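Local coordinates for tail spike protein gp49 (Pseudomonas phage LKA1, PDB 4RU4), which probably cleaves the O-specific polysaccharide of Pseudomonas as a lyase during phage entry and binds calcium, working as the trimeric tailspike of phage LKA1, at residues S110-V115 against V206-I211; N221-E226 against P231-V236. All coordinates share one frame; numbering follows the deposited sequence. Where two conformers were deposited one is given.

Contact 1: S110-V115 against V206-I211; sequences SVLSCV and VDIASI
Cys114 brings the only sulfur among the touching side chains, and it packs on a methyl: SG lies 3.6 Å from CG2 of Val206. With chi1 at -171°, SG stands anti to the backbone N, which turns it toward that valine branch. Two residues back along 110-115, Leu112 does the rest of the work through a single methyl. Its CD2 meets Ile208 and Ile211 tip to tip, 4.0 Å from Ile208 CG2 in one of the two conformers of that isoleucine and 3.8 Å from Ile211 CD1. Ile208 and Ile211 can both face inward because the chain turns between them at Ser210, whose backbone is in the left-handed helical region. The touching parts point almost oppositely end to end, 170° apart; they lie on different faces of one coil of a parallel beta-helix, the architecture of pectin lyase-like proteins. Ninety residues, largely of an Ig-like domain, separate them in sequence. Leu89 of the preceding coil packs on Leu112, Cys114 and Ile208, while Leu223 of the following coil touches Leu112. No hydrogen bond crosses between the segments. The two faces are therefore held by van der Waals contact of buried aliphatic groups and one thiol, so the fit rests on side-chain shape and not on directional bonds.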
ATOM      1  N   SER B 110      32.320  14.372  -8.173  1.00  9.40           N
ATOM      2  CA  SER B 110      31.160  14.511  -7.295  1.00  7.99           C
ATOM      3  C   SER B 110      31.297  15.730  -6.377  1.00  9.05           C
ATOM      4  O   SER B 110      32.407  16.122  -6.000  1.00  7.24           O
ATOM      5  CB  SER B 110      30.999  13.254  -6.409  1.00  7.01           C
ATOM      6  OG  SER B 110      31.026  12.082  -7.204  1.00  8.90           O
ATOM      7  N   VAL B 111      30.169  16.321  -6.010  1.00  6.35           N
ATOM      8  CA  VAL B 111      30.217  17.439  -5.058  1.00  9.28           C
ATOM      9  C   VAL B 111      30.619  16.947  -3.665  1.00  9.31           C
ATOM     10  O   VAL B 111      31.479  17.533  -3.009  1.00 10.45           O
ATOM     11  CB  VAL B 111      28.881  18.201  -4.968  1.00  7.77           C
ATOM     12  CG1 VAL B 111      29.031  19.393  -4.009  1.00  8.44           C
ATOM     13  CG2 VAL B 111      28.447  18.696  -6.365  1.00  7.21           C
ATOM     14  N   LEU B 112      29.992  15.854  -3.231  1.00  7.23           N
ATOM     15  CA  LEU B 112      30.212  15.291  -1.925  1.00  8.46           C
ATOM     16  C   LEU B 112      30.319  13.789  -2.161  1.00 11.26           C
ATOM     17  O   LEU B 112      29.518  13.217  -2.924  1.00 10.92           O
ATOM     18  CB  LEU B 112      28.987  15.616  -1.059  1.00 11.76           C
ATOM     19  CG  LEU B 112      29.016  15.644   0.455  1.00 18.55           C
ATOM     20  CD1 LEU B 112      30.217  16.477   0.878  1.00 22.81           C
ATOM     21  CD2 LEU B 112      27.729  16.266   1.002  1.00 12.86           C
ATOM     22  N   SER B 113      31.317  13.147  -1.560  1.00  7.86           N
ATOM     23  CA  SER B 113      31.473  11.714  -1.797  1.00  9.80           C
ATOM     24  C   SER B 113      32.102  10.981  -0.629  1.00  7.30           C
ATOM     25  O   SER B 113      32.966  11.523   0.084  1.00  6.79           O
ATOM     26  CB  SER B 113      32.265  11.435  -3.087  1.00 10.11           C
ATOM     27  OG  SER B 113      33.601  11.905  -2.976  1.00 14.44           O
ATOM     28  N   CYS B 114      31.669   9.736  -0.441  1.00  6.85           N
ATOM     29  CA  CYS B 114      32.296   8.852   0.527  1.00  6.64           C
ATOM     30  C   CYS B 114      32.412   7.466  -0.088  1.00  9.77           C
ATOM     31  O   CYS B 114      31.431   6.944  -0.626  1.00 10.14           O
ATOM     32  CB  CYS B 114      31.497   8.769   1.831  1.00  6.04           C
ATOM     33  SG  CYS B 114      32.439   7.859   3.100  1.00 10.92           S
ATOM     34  N   VAL B 115      33.613   6.888  -0.038  1.00  8.85           N
ATOM     35  CA  VAL B 115      33.847   5.577  -0.651  1.00  7.45           C
ATOM     36  C   VAL B 115      34.407   4.598   0.403  1.00  9.74           C
ATOM     37  O   VAL B 115      35.441   4.869   1.038  1.00  9.39           O
ATOM     38  CB  VAL B 115      34.845   5.679  -1.837  1.00 14.29           C
ATOM     39  CG1 VAL B 115      35.036   4.313  -2.532  1.00  9.59           C
ATOM     40  CG2 VAL B 115      34.411   6.755  -2.835  1.00 14.99           C
ATOM     41  N   VAL B 206      28.138   6.836   7.375  1.00  9.56           N
ATOM     42  CA  VAL B 206      27.769   7.858   6.402  1.00  7.45           C
ATOM     43  C   VAL B 206      26.385   8.410   6.685  1.00  8.36           C
ATOM     44  O   VAL B 206      25.388   7.679   6.699  1.00  8.83           O
ATOM     45  CB  VAL B 206      27.867   7.335   4.953  1.00 11.03           C
ATOM     46  CG1 VAL B 206      27.358   8.377   3.952  1.00  5.20           C
ATOM     47  CG2 VAL B 206      29.322   6.954   4.674  1.00 11.49           C
ATOM     48  N   ASP B 207      26.333   9.718   6.923  1.00  7.68           N
ATOM     49  CA  ASP B 207      25.085  10.371   7.283  1.00  7.89           C
ATOM     50  C   ASP B 207      25.155  11.796   6.737  1.00  9.76           C
ATOM     51  O   ASP B 207      25.976  12.593   7.176  1.00 12.61           O
ATOM     52  CB  ASP B 207      24.913  10.358   8.814  1.00 11.33           C
ATOM     53  CG  ASP B 207      23.502  10.749   9.257  1.00 22.37           C
ATOM     54  OD1 ASP B 207      22.742  11.302   8.441  1.00 27.41           O
ATOM     55  OD2 ASP B 207      23.161  10.520  10.441  1.00 29.05           O
ATOM     56  N   ILE B 208      24.319  12.079   5.750  0.50  7.54           N
ATOM     57  CA  ILE B 208      24.254  13.396   5.143  0.50  8.91           C
ATOM     58  C   ILE B 208      22.842  13.883   5.393  0.50  8.59           C
ATOM     59  O   ILE B 208      21.870  13.196   5.064  0.50  7.80           O
ATOM     60  CB  ILE B 208      24.533  13.317   3.620  0.50  9.78           C
ATOM     61  CG1 ILE B 208      25.801  12.498   3.340  0.50  9.05           C
ATOM     62  CG2 ILE B 208      24.610  14.719   2.991  0.50  7.93           C
ATOM     63  CD1 ILE B 208      27.050  13.030   4.000  0.50  8.45           C
ATOM     64  N   ALA B 209      22.707  15.049   6.003  1.00  7.49           N
ATOM     65  CA  ALA B 209      21.368  15.571   6.250  1.00  6.05           C
ATOM     66  C   ALA B 209      21.263  17.082   6.220  1.00  5.07           C
ATOM     67  O   ALA B 209      22.215  17.786   6.556  1.00  7.47           O
ATOM     68  CB  ALA B 209      20.824  15.019   7.582  1.00  7.14           C
ATOM     69  N   SER B 210      20.099  17.564   5.797  1.00  6.83           N
ATOM     70  CA  SER B 210      19.702  18.942   6.063  1.00  6.70           C
ATOM     71  C   SER B 210      20.671  19.935   5.485  1.00  8.26           C
ATOM     72  O   SER B 210      21.117  20.859   6.195  1.00  8.37           O
ATOM     73  CB  SER B 210      19.600  19.137   7.568  1.00  7.13           C
ATOM     74  OG  SER B 210      18.502  18.400   8.071  1.00 11.89           O
ATOM     75  N   ILE B 211      21.011  19.728   4.211  1.00  7.70           N
ATOM     76  CA  ILE B 211      21.857  20.644   3.456  1.00  6.12           C
ATOM     77  C   ILE B 211      21.248  20.771   2.055  1.00  8.41           C
ATOM     78  O   ILE B 211      20.362  19.993   1.665  1.00  9.46           O
ATOM     79  CB  ILE B 211      23.320  20.149   3.337  1.00  4.75           C
ATOM     80  CG1 ILE B 211      23.372  18.769   2.655  1.00  8.09           C
ATOM     81  CG2 ILE B 211      24.022  20.121   4.703  1.00  5.72           C
ATOM     82  CD1 ILE B 211      24.727  18.393   2.045  1.00  9.87           C
TER

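Contact 2: N221-E226 against P231-V236; sequences NGLLVE and PRVDDV. With EDO (1,2-ethanediol), chain S.
Val225 and Pro231 meet obliquely: the valine CG1 sits 3.7 Å from CB of Pro231 and 3.9 Å from its CG. Two residues before Val225 and two after Pro231, Leu223 and Val233 reach for each other tip to tip. The 3.5 Å between Leu223 CD2 and Val233 CG2 is tight for two methyls and doubtful, since Leu223 has two conformers. Neighbouring coils close on the pairs, Val206 touching Val225 and Pro231, and Phe248 touching Val225 and Val233. Further out, Arg232 turns away from the interior and folds back on the residue before it. Its NH1 donates to Pro231 O at 2.9 Å, arriving from above the carbonyl plane, 57° out of it, while NH2 forms a salt bridge with Asp253. At the next corner, in one of its two conformers, Asp235 OD1 accepts a 2.7 Å hydrogen bond from O2 of an ethanediol, probably a crystallisation additive, which also bonds Arg232 NE of the third subunit. The chemistry is thus split by side: hydrocarbon inside joins two faces of the coil, and charge outside ties the strand to its neighbours and meets the trimer interface.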
ATOM      1  N   ASN B 221      28.119  13.806 -10.324  1.00  6.97           N
ATOM      2  CA  ASN B 221      27.178  13.449  -9.284  1.00  7.47           C
ATOM      3  C   ASN B 221      27.037  14.563  -8.288  1.00 10.91           C
ATOM      4  O   ASN B 221      28.011  15.258  -7.985  1.00  7.36           O
ATOM      5  CB  ASN B 221      27.693  12.238  -8.510  1.00  8.71           C
ATOM      6  CG  ASN B 221      28.046  11.095  -9.411  1.00 11.33           C
ATOM      7  OD1 ASN B 221      27.210  10.624 -10.187  1.00 11.63           O
ATOM      8  ND2 ASN B 221      29.299  10.642  -9.334  1.00 11.60           N
ATOM      9  N   GLY B 222      25.836  14.716  -7.742  1.00  9.18           N
ATOM     10  CA  GLY B 222      25.652  15.623  -6.620  1.00  8.66           C
ATOM     11  C   GLY B 222      26.252  14.974  -5.397  1.00 12.12           C
ATOM     12  O   GLY B 222      27.161  15.522  -4.772  1.00 11.21           O
ATOM     13  N   LEU B 223      25.751  13.797  -5.047  0.62 10.02           N
ATOM     14  CA  LEU B 223      26.306  13.024  -3.941  0.62  7.92           C
ATOM     15  C   LEU B 223      26.590  11.604  -4.420  0.62  8.34           C
ATOM     16  O   LEU B 223      25.717  10.978  -5.040  0.62  6.26           O
ATOM     17  CB  LEU B 223      25.315  12.994  -2.781  0.62  6.76           C
ATOM     18  CG  LEU B 223      25.509  11.959  -1.681  0.62  8.31           C
ATOM     19  CD1 LEU B 223      26.833  12.151  -0.942  0.62 12.68           C
ATOM     20  CD2 LEU B 223      24.343  12.069  -0.723  0.62 10.42           C
ATOM     21  N   LEU B 224      27.798  11.102  -4.137  1.00  6.43           N
ATOM     22  CA  LEU B 224      28.174   9.721  -4.453  1.00  8.14           C
ATOM     23  C   LEU B 224      28.528   9.009  -3.152  1.00  8.16           C
ATOM     24  O   LEU B 224      29.366   9.490  -2.415  1.00  9.32           O
ATOM     25  CB  LEU B 224      29.422   9.686  -5.343  1.00  8.53           C
ATOM     26  CG  LEU B 224      29.976   8.274  -5.549  1.00 11.85           C
ATOM     27  CD1 LEU B 224      29.006   7.397  -6.327  1.00 10.49           C
ATOM     28  CD2 LEU B 224      31.348   8.336  -6.252  1.00 15.69           C
ATOM     29  N   VAL B 225      27.912   7.863  -2.885  1.00  7.08           N
ATOM     30  CA  VAL B 225      28.282   7.050  -1.725  1.00  8.64           C
ATOM     31  C   VAL B 225      28.509   5.656  -2.302  1.00 12.10           C
ATOM     32  O   VAL B 225      27.631   5.103  -2.960  1.00 10.57           O
ATOM     33  CB  VAL B 225      27.170   7.015  -0.620  1.00 10.50           C
ATOM     34  CG1 VAL B 225      27.594   6.106   0.532  1.00  8.96           C
ATOM     35  CG2 VAL B 225      26.826   8.428  -0.120  1.00  7.82           C
ATOM     36  N   GLU B 226      29.697   5.109  -2.097  1.00  6.49           N
ATOM     37  CA  GLU B 226      30.072   3.867  -2.759  1.00  7.76           C
ATOM     38  C   GLU B 226      30.634   2.863  -1.732  1.00  8.61           C
ATOM     39  O   GLU B 226      31.427   3.243  -0.871  1.00  8.93           O
ATOM     40  CB  GLU B 226      31.106   4.149  -3.858  1.00  9.00           C
ATOM     41  CG  GLU B 226      31.656   2.874  -4.538  1.00 11.88           C
ATOM     42  CD  GLU B 226      32.476   3.175  -5.794  1.00 18.09           C
ATOM     43  OE1 GLU B 226      32.599   4.373  -6.162  1.00 17.45           O
ATOM     44  OE2 GLU B 226      32.996   2.204  -6.405  1.00 18.02           O
ATOM     45  N   PRO B 231      24.387   3.589   4.549  1.00  8.87           N
ATOM     46  CA  PRO B 231      24.496   5.053   4.526  1.00  9.58           C
ATOM     47  C   PRO B 231      23.114   5.685   4.587  1.00  8.24           C
ATOM     48  O   PRO B 231      22.112   5.071   4.189  1.00  5.38           O
ATOM     49  CB  PRO B 231      25.160   5.338   3.175  1.00  8.80           C
ATOM     50  CG  PRO B 231      24.695   4.188   2.286  1.00  7.96           C
ATOM     51  CD  PRO B 231      24.601   2.981   3.220  1.00  7.99           C
ATOM     52  N   ARG B 232      23.067   6.924   5.078  1.00  7.59           N
ATOM     53  CA  ARG B 232      21.810   7.632   5.300  1.00  9.00           C
ATOM     54  C   ARG B 232      21.871   9.002   4.659  1.00  7.70           C
ATOM     55  O   ARG B 232      22.849   9.741   4.851  1.00  7.47           O
ATOM     56  CB  ARG B 232      21.583   7.784   6.810  1.00 11.21           C
ATOM     57  CG  ARG B 232      21.349   6.447   7.534  1.00  9.74           C
ATOM     58  CD  ARG B 232      20.017   5.877   7.102  1.00 10.55           C
ATOM     59  NE  ARG B 232      19.674   4.583   7.698  1.00 11.19           N
ATOM     60  CZ  ARG B 232      19.893   3.404   7.110  1.00 13.25           C
ATOM     61  NH1 ARG B 232      20.523   3.354   5.930  1.00  5.20           N
ATOM     62  NH2 ARG B 232      19.518   2.274   7.724  1.00  9.03           N
ATOM     63  N   VAL B 233      20.866   9.340   3.852  1.00  5.29           N
ATOM     64  CA  VAL B 233      20.734  10.705   3.300  1.00  5.32           C
ATOM     65  C   VAL B 233      19.318  11.158   3.643  1.00  7.83           C
ATOM     66  O   VAL B 233      18.347  10.448   3.332  1.00  8.60           O
ATOM     67  CB  VAL B 233      20.937  10.733   1.771  1.00  5.79           C
ATOM     68  CG1 VAL B 233      20.754  12.171   1.216  1.00  5.44           C
ATOM     69  CG2 VAL B 233      22.323  10.180   1.390  1.00  6.36           C
ATOM     70  N   ASP B 234      19.174  12.294   4.325  1.00  5.99           N
ATOM     71  CA  ASP B 234      17.853  12.677   4.815  1.00  5.07           C
ATOM     72  C   ASP B 234      17.707  14.188   4.737  1.00  6.38           C
ATOM     73  O   ASP B 234      18.663  14.921   5.020  1.00  5.49           O
ATOM     74  CB  ASP B 234      17.663  12.206   6.262  1.00 10.95           C
ATOM     75  CG  ASP B 234      16.317  12.624   6.839  1.00 18.56           C
ATOM     76  OD1 ASP B 234      15.269  12.327   6.220  1.00 18.09           O
ATOM     77  OD2 ASP B 234      16.309  13.283   7.900  1.00 22.67           O
ATOM     78  N   ASP B 235      16.537  14.638   4.298  0.56  5.94           N
ATOM     79  CA  ASP B 235      16.213  16.056   4.320  0.56  7.62           C
ATOM     80  C   ASP B 235      17.236  16.859   3.495  0.56  8.56           C
ATOM     81  O   ASP B 235      17.670  17.922   3.912  0.56 10.19           O
ATOM     82  CB  ASP B 235      16.170  16.510   5.798  0.56  9.35           C
ATOM     83  CG  ASP B 235      15.657  17.920   5.977  0.56 13.65           C
ATOM     84  OD1 ASP B 235      14.811  18.354   5.164  0.56 15.77           O
ATOM     85  OD2 ASP B 235      16.102  18.590   6.949  0.56 15.13           O
ATOM     86  N   VAL B 236      17.632  16.359   2.325  1.00  6.97           N
ATOM     87  CA  VAL B 236      18.552  17.129   1.496  1.00  6.60           C
ATOM     88  C   VAL B 236      17.853  17.690   0.273  1.00  8.37           C
ATOM     89  O   VAL B 236      16.858  17.135  -0.210  1.00  8.24           O
ATOM     90  CB  VAL B 236      19.845  16.375   1.057  1.00  9.58           C
ATOM     91  CG1 VAL B 236      20.603  15.812   2.277  1.00  5.45           C
ATOM     92  CG2 VAL B 236      19.532  15.299   0.026  1.00  5.47           C
TER
HETATM   93  C1  EDO S 801      13.892  18.430   0.977  1.00 25.29           C
HETATM   94  O1  EDO S 801      12.664  17.857   1.433  1.00 23.07           O
HETATM   95  C2  EDO S 801      14.108  19.769   1.653  1.00 31.01           C
HETATM   96  O2  EDO S 801      13.838  19.606   3.036  1.00 31.53           O

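In the fold
Both contacts belong to the buried core of the beta-helix, in successive coils with centres about 5 Å apart. Strands 113-120 and 221-226 are parallel neighbours on one face, 206-209 and 232-234 on another. Two probable hydrogen bonds join the coils: Ile208 N to Arg232 O, 2.9 Å, between the strands, and Ser210 OG to Asp235 OD2, 2.7 Å in one aspartate conformer, at the turns that follow. Contact 1 closes a coil across a long excursion of the chain, whereas contact 2 bridges only four residues. Each has a leucine and a valine; contact 1 adds isoleucines and a thiol, contact 2 a proline and a second valine. Outward residues of contact 2 reach other subunits, through a weak bond and an ethanediol.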